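Local coordinates for CurH (Lyngbya majuscula, PDB 3KG7), which probably removes water from a beta-hydroxyacyl intermediate as the dehydratase domain of one module in curacin polyketide synthesis, at residues Phe73-Phe78 with Glu115-Ala120; Leu168-Gln173 with Glu186-Leu191; Thr180-Ile185 with Tyr245-Glu250; Ala227-Lys232 with Thr282-Pro287. All coordinates share one frame; numbering follows the deposited sequence.

Interaction 1: Phe73-Phe78 with Glu115-Ala120; sequences FQQPLF and EWQQHA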
loop_
_atom_site.group_PDB
_atom_site.type_symbol
_atom_site.label_atom_id
_atom_site.label_comp_id
_atom_site.label_asym_id
_atom_site.label_seq_id
_atom_site.Cartn_x
_atom_site.Cartn_y
_atom_site.Cartn_z
ATOM N N PHE C 73 23.167 -0.508 -3.931
ATOM C CA PHE C 73 22.688 0.858 -4.044
ATOM C C PHE C 73 22.774 1.298 -5.492
ATOM O O PHE C 73 23.816 1.162 -6.139
ATOM C CB PHE C 73 23.479 1.809 -3.152
ATOM C CG PHE C 73 23.774 1.254 -1.800
ATOM C CD1 PHE C 73 22.742 0.962 -0.912
ATOM C CD2 PHE C 73 25.090 1.014 -1.408
ATOM C CE1 PHE C 73 23.015 0.433 0.342
ATOM C CE2 PHE C 73 25.375 0.483 -0.142
ATOM C CZ PHE C 73 24.336 0.196 0.732
ATOM N N GLN C 74 21.657 1.805 -5.993
ATOM C CA GLN C 74 21.577 2.337 -7.340
ATOM C C GLN C 74 21.781 3.856 -7.261
ATOM O O GLN C 74 22.763 4.323 -6.665
ATOM C CB GLN C 74 20.233 1.952 -7.973
ATOM C CG GLN C 74 20.021 0.441 -8.162
ATOM C CD GLN C 74 19.726 -0.305 -6.859
ATOM O OE1 GLN C 74 18.741 -0.028 -6.180
ATOM N NE2 GLN C 74 20.577 -1.265 -6.517
ATOM N N GLN C 75 20.874 4.635 -7.845
ATOM C CA GLN C 75 21.006 6.091 -7.760
ATOM C C GLN C 75 20.660 6.599 -6.356
ATOM O O GLN C 75 19.782 6.046 -5.683
ATOM C CB GLN C 75 20.221 6.821 -8.856
ATOM C CG GLN C 75 18.975 6.111 -9.361
ATOM C CD GLN C 75 18.555 6.597 -10.746
ATOM O OE1 GLN C 75 19.147 7.534 -11.306
ATOM N NE2 GLN C 75 17.529 5.960 -11.308
ATOM N N PRO C 76 21.399 7.619 -5.890
ATOM C CA PRO C 76 21.124 8.235 -4.589
ATOM C C PRO C 76 19.803 9.007 -4.533
ATOM O O PRO C 76 19.355 9.545 -5.550
ATOM C CB PRO C 76 22.297 9.207 -4.402
ATOM C CG PRO C 76 22.821 9.450 -5.761
ATOM C CD PRO C 76 22.574 8.212 -6.553
ATOM N N LEU C 77 19.195 9.038 -3.348
ATOM C CA LEU C 77 18.095 9.949 -3.062
ATOM C C LEU C 77 18.712 11.247 -2.560
ATOM O O LEU C 77 19.261 11.290 -1.459
ATOM C CB LEU C 77 17.156 9.348 -2.008
ATOM C CG LEU C 77 15.713 9.858 -1.899
ATOM C CD1 LEU C 77 14.865 8.859 -1.144
ATOM C CD2 LEU C 77 15.621 11.212 -1.225
ATOM N N PHE C 78 18.649 12.294 -3.378
ATOM C CA PHE C 78 19.181 13.608 -2.991
ATOM C C PHE C 78 18.088 14.678 -2.952
ATOM O O PHE C 78 17.032 14.541 -3.579
ATOM C CB PHE C 78 20.353 14.033 -3.890
ATOM C CG PHE C 78 19.990 14.202 -5.340
ATOM C CD1 PHE C 78 19.674 15.464 -5.852
ATOM C CD2 PHE C 78 19.982 13.111 -6.202
ATOM C CE1 PHE C 78 19.342 15.636 -7.201
ATOM C CE2 PHE C 78 19.647 13.268 -7.547
ATOM C CZ PHE C 78 19.330 14.533 -8.049
ATOM N N GLU C 115 9.025 9.895 -12.863
ATOM C CA GLU C 115 9.113 8.438 -12.874
ATOM C C GLU C 115 9.893 7.939 -11.654
ATOM O O GLU C 115 10.817 8.611 -11.176
ATOM C CB GLU C 115 9.724 7.936 -14.187
ATOM C CG GLU C 115 9.201 6.567 -14.632
ATOM C CD GLU C 115 7.682 6.528 -14.777
ATOM O OE1 GLU C 115 7.144 7.224 -15.674
ATOM O OE2 GLU C 115 7.033 5.796 -13.988
ATOM N N TRP C 116 9.497 6.767 -11.154
ATOM C CA TRP C 116 10.079 6.197 -9.948
ATOM C C TRP C 116 11.544 5.823 -10.161
ATOM O O TRP C 116 11.896 5.230 -11.178
ATOM C CB TRP C 116 9.301 4.955 -9.512
ATOM C CG TRP C 116 7.913 5.185 -8.962
ATOM C CD1 TRP C 116 6.732 4.974 -9.616
ATOM C CD2 TRP C 116 7.562 5.626 -7.636
ATOM N NE1 TRP C 116 5.668 5.268 -8.790
ATOM C CE2 TRP C 116 6.148 5.670 -7.571
ATOM C CE3 TRP C 116 8.302 5.987 -6.498
ATOM C CZ2 TRP C 116 5.460 6.051 -6.409
ATOM C CZ3 TRP C 116 7.614 6.376 -5.346
ATOM C CH2 TRP C 116 6.210 6.405 -5.314
ATOM N N GLN C 117 12.380 6.173 -9.186
ATOM C CA GLN C 117 13.805 5.885 -9.209
ATOM C C GLN C 117 14.102 4.919 -8.086
ATOM O O GLN C 117 13.642 5.116 -6.969
ATOM C CB GLN C 117 14.606 7.169 -8.983
ATOM C CG GLN C 117 14.356 8.285 -10.006
ATOM C CD GLN C 117 15.247 9.506 -9.780
ATOM O OE1 GLN C 117 16.428 9.385 -9.429
ATOM N NE2 GLN C 117 14.686 10.687 -9.990
ATOM N N GLN C 118 14.877 3.879 -8.371
ATOM C CA GLN C 118 15.254 2.928 -7.336
ATOM C C GLN C 118 16.559 3.347 -6.665
ATOM O O GLN C 118 17.487 3.806 -7.323
ATOM C CB GLN C 118 15.347 1.511 -7.901
ATOM C CG GLN C 118 15.128 0.417 -6.847
ATOM C CD GLN C 118 15.432 -0.982 -7.354
ATOM O OE1 GLN C 118 15.223 -1.288 -8.531
ATOM N NE2 GLN C 118 15.929 -1.841 -6.462
ATOM N N HIS C 119 16.622 3.187 -5.353
ATOM C CA HIS C 119 17.801 3.573 -4.602
ATOM C C HIS C 119 18.521 2.377 -3.986
ATOM O O HIS C 119 19.750 2.402 -3.815
ATOM C CB HIS C 119 17.424 4.611 -3.550
ATOM C CG HIS C 119 16.742 5.811 -4.125
ATOM N ND1 HIS C 119 17.398 6.735 -4.913
ATOM C CD2 HIS C 119 15.458 6.231 -4.044
ATOM C CE1 HIS C 119 16.548 7.672 -5.288
ATOM N NE2 HIS C 119 15.365 7.390 -4.771
ATOM N N ALA C 120 17.761 1.327 -3.676
ATOM C CA ALA C 120 18.323 0.165 -3.004
ATOM C C ALA C 120 17.550 -1.136 -3.236
ATOM O O ALA C 120 16.337 -1.125 -3.467
ATOM C CB ALA C 120 18.457 0.439 -1.508
#

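Interaction 2: Leu168-Gln173 with Glu186-Leu191; sequences LQAVRQ and EVPKAL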
loop_
_atom_site.group_PDB
_atom_site.type_symbol
_atom_site.label_atom_id
_atom_site.label_comp_id
_atom_site.label_asym_id
_atom_site.label_seq_id
_atom_site.Cartn_x
_atom_site.Cartn_y
_atom_site.Cartn_z
ATOM N N LEU C 168 25.397 14.503 12.004
ATOM C CA LEU C 168 26.127 13.348 11.482
ATOM C C LEU C 168 27.430 13.109 12.248
ATOM O O LEU C 168 28.100 12.090 12.054
ATOM C CB LEU C 168 26.430 13.532 9.989
ATOM C CG LEU C 168 25.507 12.991 8.882
ATOM C CD1 LEU C 168 25.565 11.476 8.773
ATOM C CD2 LEU C 168 24.077 13.457 9.029
ATOM N N GLN C 169 27.782 14.048 13.121
ATOM C CA GLN C 169 29.033 13.969 13.876
ATOM C C GLN C 169 28.933 12.998 15.047
ATOM O O GLN C 169 28.836 13.404 16.210
ATOM C CB GLN C 169 29.467 15.361 14.324
ATOM C CG GLN C 169 30.131 16.141 13.201
ATOM C CD GLN C 169 30.164 17.630 13.449
ATOM O OE1 GLN C 169 29.267 18.190 14.078
ATOM N NE2 GLN C 169 31.198 18.285 12.942
ATOM N N ALA C 170 28.962 11.710 14.717
ATOM C CA ALA C 170 28.781 10.632 15.692
ATOM C C ALA C 170 30.103 10.036 16.158
ATOM O O ALA C 170 30.126 9.230 17.085
ATOM C CB ALA C 170 27.883 9.536 15.113
ATOM N N VAL C 171 31.197 10.428 15.512
ATOM C CA VAL C 171 32.507 9.883 15.834
ATOM C C VAL C 171 33.148 10.649 16.990
ATOM O O VAL C 171 33.682 11.749 16.809
ATOM C CB VAL C 171 33.443 9.874 14.609
ATOM C CG1 VAL C 171 34.728 9.140 14.934
ATOM C CG2 VAL C 171 32.749 9.241 13.411
ATOM N N ARG C 172 33.088 10.053 18.177
ATOM C CA ARG C 172 33.666 10.653 19.375
ATOM C C ARG C 172 35.198 10.607 19.366
ATOM O O ARG C 172 35.856 11.603 19.683
ATOM C CB ARG C 172 33.107 9.988 20.637
ATOM C CG ARG C 172 33.151 10.888 21.867
ATOM C CD ARG C 172 32.463 10.266 23.084
ATOM N NE ARG C 172 32.029 11.299 24.029
ATOM C CZ ARG C 172 32.800 11.851 24.966
ATOM N NH1 ARG C 172 34.064 11.477 25.115
ATOM N NH2 ARG C 172 32.299 12.786 25.762
ATOM N N GLN C 173 35.759 9.455 19.001
ATOM C CA GLN C 173 37.213 9.274 18.975
ATOM C C GLN C 173 37.629 8.268 17.904
ATOM O O GLN C 173 36.900 7.318 17.616
ATOM C CB GLN C 173 37.717 8.830 20.353
ATOM C CG GLN C 173 39.202 9.077 20.606
ATOM C CD GLN C 173 39.534 10.539 20.843
ATOM O OE1 GLN C 173 38.732 11.287 21.404
ATOM N NE2 GLN C 173 40.725 10.953 20.419
ATOM N N GLU C 186 29.032 7.505 19.180
ATOM C CA GLU C 186 27.947 7.880 20.088
ATOM C C GLU C 186 26.844 8.614 19.315
ATOM O O GLU C 186 27.053 9.022 18.171
ATOM C CB GLU C 186 28.477 8.765 21.228
ATOM C CG GLU C 186 28.903 10.180 20.789
ATOM C CD GLU C 186 29.114 11.150 21.952
ATOM O OE1 GLU C 186 28.487 10.968 23.021
ATOM O OE2 GLU C 186 29.903 12.109 21.786
ATOM N N VAL C 187 25.681 8.775 19.948
ATOM C CA VAL C 187 24.546 9.492 19.367
ATOM C C VAL C 187 24.839 10.996 19.371
ATOM O O VAL C 187 24.971 11.589 20.449
ATOM C CB VAL C 187 23.244 9.240 20.184
ATOM C CG1 VAL C 187 22.075 10.090 19.658
ATOM C CG2 VAL C 187 22.882 7.744 20.217
ATOM N N PRO C 188 24.941 11.625 18.177
ATOM C CA PRO C 188 25.191 13.067 18.153
ATOM C C PRO C 188 24.107 13.817 18.913
ATOM O O PRO C 188 22.918 13.527 18.748
ATOM C CB PRO C 188 25.137 13.412 16.660
ATOM C CG PRO C 188 25.439 12.143 15.963
ATOM C CD PRO C 188 24.835 11.066 16.816
ATOM N N LYS C 189 24.525 14.766 19.745
ATOM C CA LYS C 189 23.606 15.541 20.580
ATOM C C LYS C 189 22.473 16.173 19.760
ATOM O O LYS C 189 21.322 16.199 20.202
ATOM C CB LYS C 189 24.381 16.609 21.354
ATOM C CG LYS C 189 23.532 17.479 22.269
ATOM C CD LYS C 189 24.185 18.839 22.476
ATOM C CE LYS C 189 23.234 19.816 23.130
ATOM N NZ LYS C 189 23.701 21.207 22.936
ATOM N N ALA C 190 22.809 16.657 18.566
ATOM C CA ALA C 190 21.837 17.261 17.661
ATOM C C ALA C 190 20.824 16.252 17.117
ATOM O O ALA C 190 19.701 16.611 16.776
ATOM C CB ALA C 190 22.557 17.961 16.517
ATOM N N LEU C 191 21.225 14.987 17.063
ATOM C CA LEU C 191 20.397 13.922 16.500
ATOM C C LEU C 191 19.473 13.255 17.520
ATOM O O LEU C 191 18.398 12.788 17.161
ATOM C CB LEU C 191 21.295 12.876 15.832
ATOM C CG LEU C 191 20.664 11.920 14.817
ATOM C CD1 LEU C 191 20.302 12.635 13.521
ATOM C CD2 LEU C 191 21.613 10.763 14.552
#

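Interaction 3: Thr180-Ile185 with Tyr245-Glu250; sequences TSLLEI and YAYVEE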
loop_
_atom_site.group_PDB
_atom_site.type_symbol
_atom_site.label_atom_id
_atom_site.label_comp_id
_atom_site.label_asym_id
_atom_site.label_seq_id
_atom_site.Cartn_x
_atom_site.Cartn_y
_atom_site.Cartn_z
ATOM N N THR C 180 45.069 -2.247 11.563
ATOM C CA THR C 180 43.718 -2.117 12.127
ATOM C C THR C 180 43.269 -0.662 12.330
ATOM O O THR C 180 44.097 0.256 12.347
ATOM C CB THR C 180 43.576 -2.887 13.477
ATOM O OG1 THR C 180 44.553 -2.418 14.414
ATOM C CG2 THR C 180 43.751 -4.390 13.279
ATOM N N SER C 181 41.955 -0.464 12.474
ATOM C CA SER C 181 41.379 0.841 12.815
ATOM C C SER C 181 40.228 0.689 13.802
ATOM O O SER C 181 39.549 -0.340 13.813
ATOM C CB SER C 181 40.898 1.582 11.561
ATOM O OG SER C 181 39.730 0.993 11.012
ATOM N N LEU C 182 40.004 1.714 14.622
ATOM C CA LEU C 182 38.894 1.704 15.584
ATOM C C LEU C 182 38.215 3.067 15.740
ATOM O O LEU C 182 38.889 4.084 15.932
ATOM C CB LEU C 182 39.371 1.197 16.951
ATOM C CG LEU C 182 38.326 0.968 18.054
ATOM C CD1 LEU C 182 37.514 -0.302 17.811
ATOM C CD2 LEU C 182 39.001 0.915 19.417
ATOM N N LEU C 183 36.884 3.071 15.670
ATOM C CA LEU C 183 36.078 4.278 15.882
ATOM C C LEU C 183 35.193 4.148 17.122
ATOM O O LEU C 183 34.493 3.146 17.291
ATOM C CB LEU C 183 35.184 4.560 14.665
ATOM C CG LEU C 183 35.794 5.030 13.341
ATOM C CD1 LEU C 183 34.786 4.932 12.205
ATOM C CD2 LEU C 183 36.319 6.446 13.452
ATOM N N GLU C 184 35.224 5.162 17.983
ATOM C CA GLU C 184 34.285 5.249 19.101
ATOM C C GLU C 184 33.089 6.091 18.667
ATOM O O GLU C 184 33.244 7.265 18.315
ATOM C CB GLU C 184 34.960 5.849 20.341
ATOM C CG GLU C 184 34.066 5.923 21.580
ATOM C CD GLU C 184 34.796 6.443 22.811
ATOM O OE1 GLU C 184 35.811 5.830 23.214
ATOM O OE2 GLU C 184 34.349 7.463 23.381
ATOM N N ILE C 185 31.904 5.486 18.695
ATOM C CA ILE C 185 30.708 6.100 18.127
ATOM C C ILE C 185 29.619 6.307 19.179
ATOM O O ILE C 185 29.334 5.403 19.966
ATOM C CB ILE C 185 30.182 5.268 16.940
ATOM C CG1 ILE C 185 31.191 5.317 15.789
ATOM C CG2 ILE C 185 28.830 5.770 16.472
ATOM C CD1 ILE C 185 31.090 4.147 14.835
ATOM N N TYR C 245 31.622 0.732 19.353
ATOM C CA TYR C 245 32.835 0.835 18.547
ATOM C C TYR C 245 32.691 0.199 17.161
ATOM O O TYR C 245 31.915 -0.744 16.970
ATOM C CB TYR C 245 34.019 0.208 19.298
ATOM C CG TYR C 245 34.319 0.861 20.635
ATOM C CD1 TYR C 245 35.209 1.933 20.726
ATOM C CD2 TYR C 245 33.712 0.406 21.812
ATOM C CE1 TYR C 245 35.484 2.538 21.944
ATOM C CE2 TYR C 245 33.982 1.007 23.040
ATOM C CZ TYR C 245 34.867 2.073 23.094
ATOM O OH TYR C 245 35.143 2.672 24.299
ATOM N N ALA C 246 33.440 0.730 16.199
ATOM C CA ALA C 246 33.547 0.129 14.875
ATOM C C ALA C 246 34.994 -0.284 14.665
ATOM O O ALA C 246 35.899 0.550 14.750
ATOM C CB ALA C 246 33.099 1.103 13.801
ATOM N N TYR C 247 35.202 -1.568 14.387
ATOM C CA TYR C 247 36.531 -2.173 14.370
ATOM C C TYR C 247 36.826 -2.783 12.998
ATOM O O TYR C 247 36.080 -3.633 12.518
ATOM C CB TYR C 247 36.588 -3.234 15.483
ATOM C CG TYR C 247 37.935 -3.856 15.763
ATOM C CD1 TYR C 247 39.080 -3.070 15.918
ATOM C CD2 TYR C 247 38.062 -5.239 15.916
ATOM C CE1 TYR C 247 40.322 -3.647 16.188
ATOM C CE2 TYR C 247 39.307 -5.828 16.193
ATOM C CZ TYR C 247 40.423 -5.023 16.324
ATOM O OH TYR C 247 41.646 -5.587 16.588
ATOM N N VAL C 248 37.901 -2.330 12.361
ATOM C CA VAL C 248 38.323 -2.880 11.070
ATOM C C VAL C 248 39.646 -3.622 11.256
ATOM O O VAL C 248 40.627 -3.042 11.722
ATOM C CB VAL C 248 38.438 -1.779 9.978
ATOM C CG1 VAL C 248 38.832 -2.376 8.628
ATOM C CG2 VAL C 248 37.130 -1.014 9.855
ATOM N N GLU C 249 39.660 -4.905 10.898
ATOM C CA GLU C 249 40.796 -5.789 11.193
ATOM C C GLU C 249 41.856 -5.850 10.093
ATOM O O GLU C 249 43.024 -6.116 10.379
ATOM C CB GLU C 249 40.306 -7.197 11.541
ATOM C CG GLU C 249 39.652 -7.292 12.914
ATOM C CD GLU C 249 38.732 -8.497 13.059
ATOM O OE1 GLU C 249 39.212 -9.647 12.955
ATOM O OE2 GLU C 249 37.522 -8.298 13.293
ATOM N N GLU C 250 41.460 -5.618 8.844
ATOM C CA GLU C 250 42.420 -5.590 7.731
ATOM C C GLU C 250 42.188 -4.412 6.777
ATOM O O GLU C 250 41.056 -3.940 6.649
ATOM C CB GLU C 250 42.486 -6.939 6.988
ATOM C CG GLU C 250 41.151 -7.605 6.672
ATOM C CD GLU C 250 41.324 -8.977 6.029
ATOM O OE1 GLU C 250 41.869 -9.053 4.908
ATOM O OE2 GLU C 250 40.908 -9.981 6.642
#

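Interaction 4: Ala227-Lys232 with Thr282-Pro287; sequences APWRVK and TVKRAP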
loop_
_atom_site.group_PDB
_atom_site.type_symbol
_atom_site.label_atom_id
_atom_site.label_comp_id
_atom_site.label_asym_id
_atom_site.label_seq_id
_atom_site.Cartn_x
_atom_site.Cartn_y
_atom_site.Cartn_z
ATOM N N ALA C 227 31.371 6.580 -3.534
ATOM C CA ALA C 227 29.989 6.196 -3.207
ATOM C C ALA C 227 29.847 4.716 -2.870
ATOM O O ALA C 227 30.325 3.865 -3.626
ATOM C CB ALA C 227 29.054 6.547 -4.344
ATOM N N PRO C 228 29.199 4.406 -1.729
ATOM C CA PRO C 228 28.820 3.031 -1.427
ATOM C C PRO C 228 28.068 2.408 -2.598
ATOM O O PRO C 228 27.169 3.028 -3.161
ATOM C CB PRO C 228 27.903 3.183 -0.211
ATOM C CG PRO C 228 28.394 4.414 0.466
ATOM C CD PRO C 228 28.825 5.333 -0.644
ATOM N N TRP C 229 28.447 1.188 -2.963
ATOM C CA TRP C 229 27.915 0.549 -4.162
ATOM C C TRP C 229 27.218 -0.785 -3.884
ATOM O O TRP C 229 26.177 -1.090 -4.474
ATOM C CB TRP C 229 29.027 0.382 -5.200
ATOM C CG TRP C 229 28.588 -0.300 -6.460
ATOM C CD1 TRP C 229 27.488 -0.000 -7.221
ATOM C CD2 TRP C 229 29.245 -1.391 -7.117
ATOM N NE1 TRP C 229 27.420 -0.844 -8.304
ATOM C CE2 TRP C 229 28.484 -1.707 -8.266
ATOM C CE3 TRP C 229 30.401 -2.138 -6.843
ATOM C CZ2 TRP C 229 28.845 -2.738 -9.145
ATOM C CZ3 TRP C 229 30.757 -3.166 -7.717
ATOM C CH2 TRP C 229 29.980 -3.453 -8.855
ATOM N N ARG C 230 27.812 -1.586 -3.007
ATOM C CA ARG C 230 27.181 -2.815 -2.540
ATOM C C ARG C 230 27.773 -3.292 -1.218
ATOM O O ARG C 230 28.904 -2.941 -0.862
ATOM C CB ARG C 230 27.222 -3.923 -3.611
ATOM C CG ARG C 230 28.569 -4.588 -3.833
ATOM C CD ARG C 230 28.453 -5.746 -4.822
ATOM N NE ARG C 230 29.746 -6.054 -5.444
ATOM C CZ ARG C 230 29.935 -6.919 -6.441
ATOM N NH1 ARG C 230 28.921 -7.600 -6.966
ATOM N NH2 ARG C 230 31.155 -7.105 -6.918
ATOM N N VAL C 231 26.979 -4.077 -0.492
ATOM C CA VAL C 231 27.382 -4.697 0.767
ATOM C C VAL C 231 26.993 -6.169 0.705
ATOM O O VAL C 231 25.828 -6.493 0.474
ATOM C CB VAL C 231 26.681 -4.034 1.984
ATOM C CG1 VAL C 231 27.038 -4.760 3.284
ATOM C CG2 VAL C 231 27.043 -2.564 2.083
ATOM N N LYS C 232 27.964 -7.054 0.901
ATOM C CA LYS C 232 27.708 -8.489 0.849
ATOM C C LYS C 232 26.718 -8.908 1.932
ATOM O O LYS C 232 25.669 -9.465 1.625
ATOM C CB LYS C 232 29.022 -9.266 0.969
ATOM C CG LYS C 232 28.872 -10.775 1.174
ATOM C CD LYS C 232 28.641 -11.538 -0.130
ATOM C CE LYS C 232 28.401 -13.012 0.159
ATOM N NZ LYS C 232 28.540 -13.840 -1.064
ATOM N N THR C 282 31.456 -2.069 -0.026
ATOM C CA THR C 282 32.159 -1.647 -1.232
ATOM C C THR C 282 31.813 -0.214 -1.646
ATOM O O THR C 282 30.636 0.148 -1.767
ATOM C CB THR C 282 31.889 -2.623 -2.394
ATOM O OG1 THR C 282 32.074 -3.972 -1.944
ATOM C CG2 THR C 282 32.832 -2.350 -3.556
ATOM N N VAL C 283 32.846 0.598 -1.845
ATOM C CA VAL C 283 32.672 1.941 -2.387
ATOM C C VAL C 283 33.208 1.996 -3.817
ATOM O O VAL C 283 34.115 1.250 -4.175
ATOM C CB VAL C 283 33.343 3.029 -1.503
ATOM C CG1 VAL C 283 32.618 3.149 -0.160
ATOM C CG2 VAL C 283 34.833 2.738 -1.296
ATOM N N LYS C 284 32.624 2.863 -4.636
ATOM C CA LYS C 284 33.101 3.061 -6.002
ATOM C C LYS C 284 33.132 4.551 -6.335
ATOM O O LYS C 284 32.292 5.323 -5.856
ATOM C CB LYS C 284 32.231 2.293 -7.004
ATOM C CG LYS C 284 32.813 2.206 -8.417
ATOM C CD LYS C 284 31.868 1.501 -9.385
ATOM C CE LYS C 284 30.730 2.411 -9.833
ATOM N NZ LYS C 284 29.914 1.792 -10.913
ATOM N N ARG C 285 34.108 4.949 -7.147
ATOM C CA ARG C 285 34.243 6.338 -7.585
ATOM C C ARG C 285 32.979 6.814 -8.309
ATOM O O ARG C 285 32.472 6.137 -9.209
ATOM C CB ARG C 285 35.466 6.494 -8.489
ATOM C CG ARG C 285 36.790 6.132 -7.828
ATOM C CD ARG C 285 37.445 7.324 -7.124
ATOM N NE ARG C 285 37.944 8.333 -8.064
ATOM C CZ ARG C 285 38.953 9.170 -7.821
ATOM N NH1 ARG C 285 39.607 9.129 -6.667
ATOM N NH2 ARG C 285 39.314 10.050 -8.743
ATOM N N ALA C 286 32.465 7.967 -7.895
ATOM C CA ALA C 286 31.267 8.531 -8.504
ATOM C C ALA C 286 31.395 10.044 -8.656
ATOM O O ALA C 286 31.155 10.789 -7.703
ATOM C CB ALA C 286 30.023 8.160 -7.690
ATOM N N PRO C 287 31.795 10.502 -9.857
ATOM C CA PRO C 287 31.869 11.938 -10.139
ATOM C C PRO C 287 30.483 12.580 -10.124
ATOM O O PRO C 287 29.489 11.914 -10.419
ATOM C CB PRO C 287 32.491 12.000 -11.537
ATOM C CG PRO C 287 32.224 10.669 -12.140
ATOM C CD PRO C 287 32.213 9.686 -11.012
#

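Interaction 1: Phe73-Phe78 with Glu115-Ala120
With CG of His119 opposite the carbonyl carbon (chi1 -56°), its imidazole swings back toward the backbone of Gln75 to Leu77, although the CB bond itself sets off away from that loop. The backbone of Leu77 sets CB over the middle of the imidazole, 3.8 Å from the ring centroid, in a CH-pi contact. With CG opposite the backbone N (chi1 -159°), CG and CD1 follow on toward NE2. At the ring's edge, ND1 of His119 donates to O of Gln75 at 2.6 Å. The acceptor lies in the imidazole plane, while the donor sits above the carbonyl plane of Gln75. With NE2 bonded to Ser107 on strand 101-109 as well, a hydrogen bond at each ring nitrogen and a hydrocarbon on one face fix the ring's rotation. A single antiparallel bridge, the non-hydrogen-bonded pair Phe73 and Ala120, joins the backbones, and N of Gln74 bonds to O of His119 at 3.0 Å. Beyond it the loop departs, and the side chains of Gln75 and Gln117 cross at about a right angle, their amide planes 53° apart, with no hydrogen bond between them. Val105 on strand 101-109 faces both His119 and Ala120 across a classic beta bulge. Tyr54 of helix 52-62 packs on His119, Ala120 and Leu77, and strand 86-92 also touches Leu77, so the His119 and Leu77 side of the contact packs between these strands and helix 52-62.

Interaction 2: Leu168-Gln173 with Glu186-Leu191
Leu168 meets the second segment through its backbone, the carbonyl carbon lying 4.3 Å from CG of Pro188. Gln169, the centre of an inverse gamma turn, comes closer, its O lying 3.6 Å from the same CG. Ala170 then joins both ends of the contact: its CB rests 3.7 Å from Pro188 CG, and its O accepts a nearly straight hydrogen bond of 2.9 Å from N of Glu186, in the carbonyl plane. Arg172 closes the series. Its chain, extended from CG to NE, crosses that of Glu186 at a slant, so that CG, CD and NE all come near OE2, and NE forms a weak hydrogen bond of 3.2 Å to OE2 within a salt bridge. The guanidinium and carboxylate planes stand 66° apart, which rules out a flat two-pronged pairing. Arg243 brings a like charge close to Arg172, so the carboxylate of Glu186 probably helps to offset the two neighbouring positive charges where Arg172 is exposed to solvent, while the backbone bond and the proline supply the directional and apolar grip.

Interaction 3: Thr180-Ile185 with Tyr245-Glu250
Strands 181-185 and 245-248 pair as antiparallel neighbours in the double hotdog fold, their directions 169° apart, and the side chains interlock on both faces of the ladder. On the face of Leu182, Glu184, Tyr245 and Tyr247, the leucine is the main bump. With CG opposite the backbone N (chi1 -173°), Leu182 sends CD1 into the hollow between the two tyrosines, 3.8 Å from CB of Tyr245 and 3.7 Å from CD1 of Tyr247. Glu184 lies alongside the Tyr245 ring and points the same way, its carboxylate almost perpendicular to the ring plane. Helix 138-144 covers this face, with Ile138 against Leu182 and Tyr245, and Leu141 against Leu182 and Tyr247. The other face carries smaller shapes. The small Ala246 makes room for CD1 of Ile185, 3.8 Å from its CB, with CB of Leu183 alongside. Further along, OG of Ser181 lies against CB of Val248 (3.2 Å) and makes a weak hydrogen bond to Leu211 O, and Pro213 touches both Ser181 and Val248. Two hydrogen-bonded pairs, Ser181 with Val248 and Leu183 with Ala246, hold the register, each with reciprocal N-H to O bonds. Just before strand 181-185 begins, the methyl CG2 of Thr180 rests 3.5 Å from O of Glu249.

Interaction 4: Ala227-Lys232 with Thr282-Pro287
The indole of Trp229 has Lys284 NZ over one face and CG of Arg230 over the other, offset toward its rim, while CG2 of Thr282 comes up at its edge, 4.1 Å from CE3. NZ stands 4.7 Å from the centroid of the five-membered ring and only 16° off its normal, a cation-pi contact. A bend in the lysine chain at chi3 (77°) carries the ammonium group there after CB has packed against CB of Trp229. The guanidinium of Arg230 in turn has CH2 of Trp229 over the centre of one face. The two backbones bond in pairs. Ala227 and Lys284 exchange two hydrogen bonds, with Lys284 N to Ala227 O at 2.7 Å. N of Trp229 donates to O of Thr282, and N of Thr282 returns a 2.8 Å bond to O of Arg230. The hydroxyl of Thr282 turns to Gly280 O. Toward the start of 227-232, CB of Ala227 meets CB of Ala286 at 3.8 Å. Because Trp229 and Arg230 both face Thr282, the register slips by one residue: this is a classic beta bulge, set in an antiparallel strand pair of the double hotdog fold.

Overall arrangement
Interaction 1 comes first along the chain, and its loop is closed before the other three open. Interactions 2 and 3 then alternate in sequence, as do interactions 3 and 4, so the later part of the chain is laced together by overlapping contacts, two of them strand pairings. Strand 181-186 connects interactions 2 and 3, whose centres lie 16 Å apart, through backbone bonding to strand 171-176. Interactions 1 and 4, 14 Å apart between centres, meet where Phe73 N approaches Trp229 O at 3.1 Å, a probable hydrogen bond joining strands 66-73 and 225-236. Interaction 1 lies about 29 Å from interaction 3, centre to centre, consistent with two hotdog halves joined through neighbouring strands.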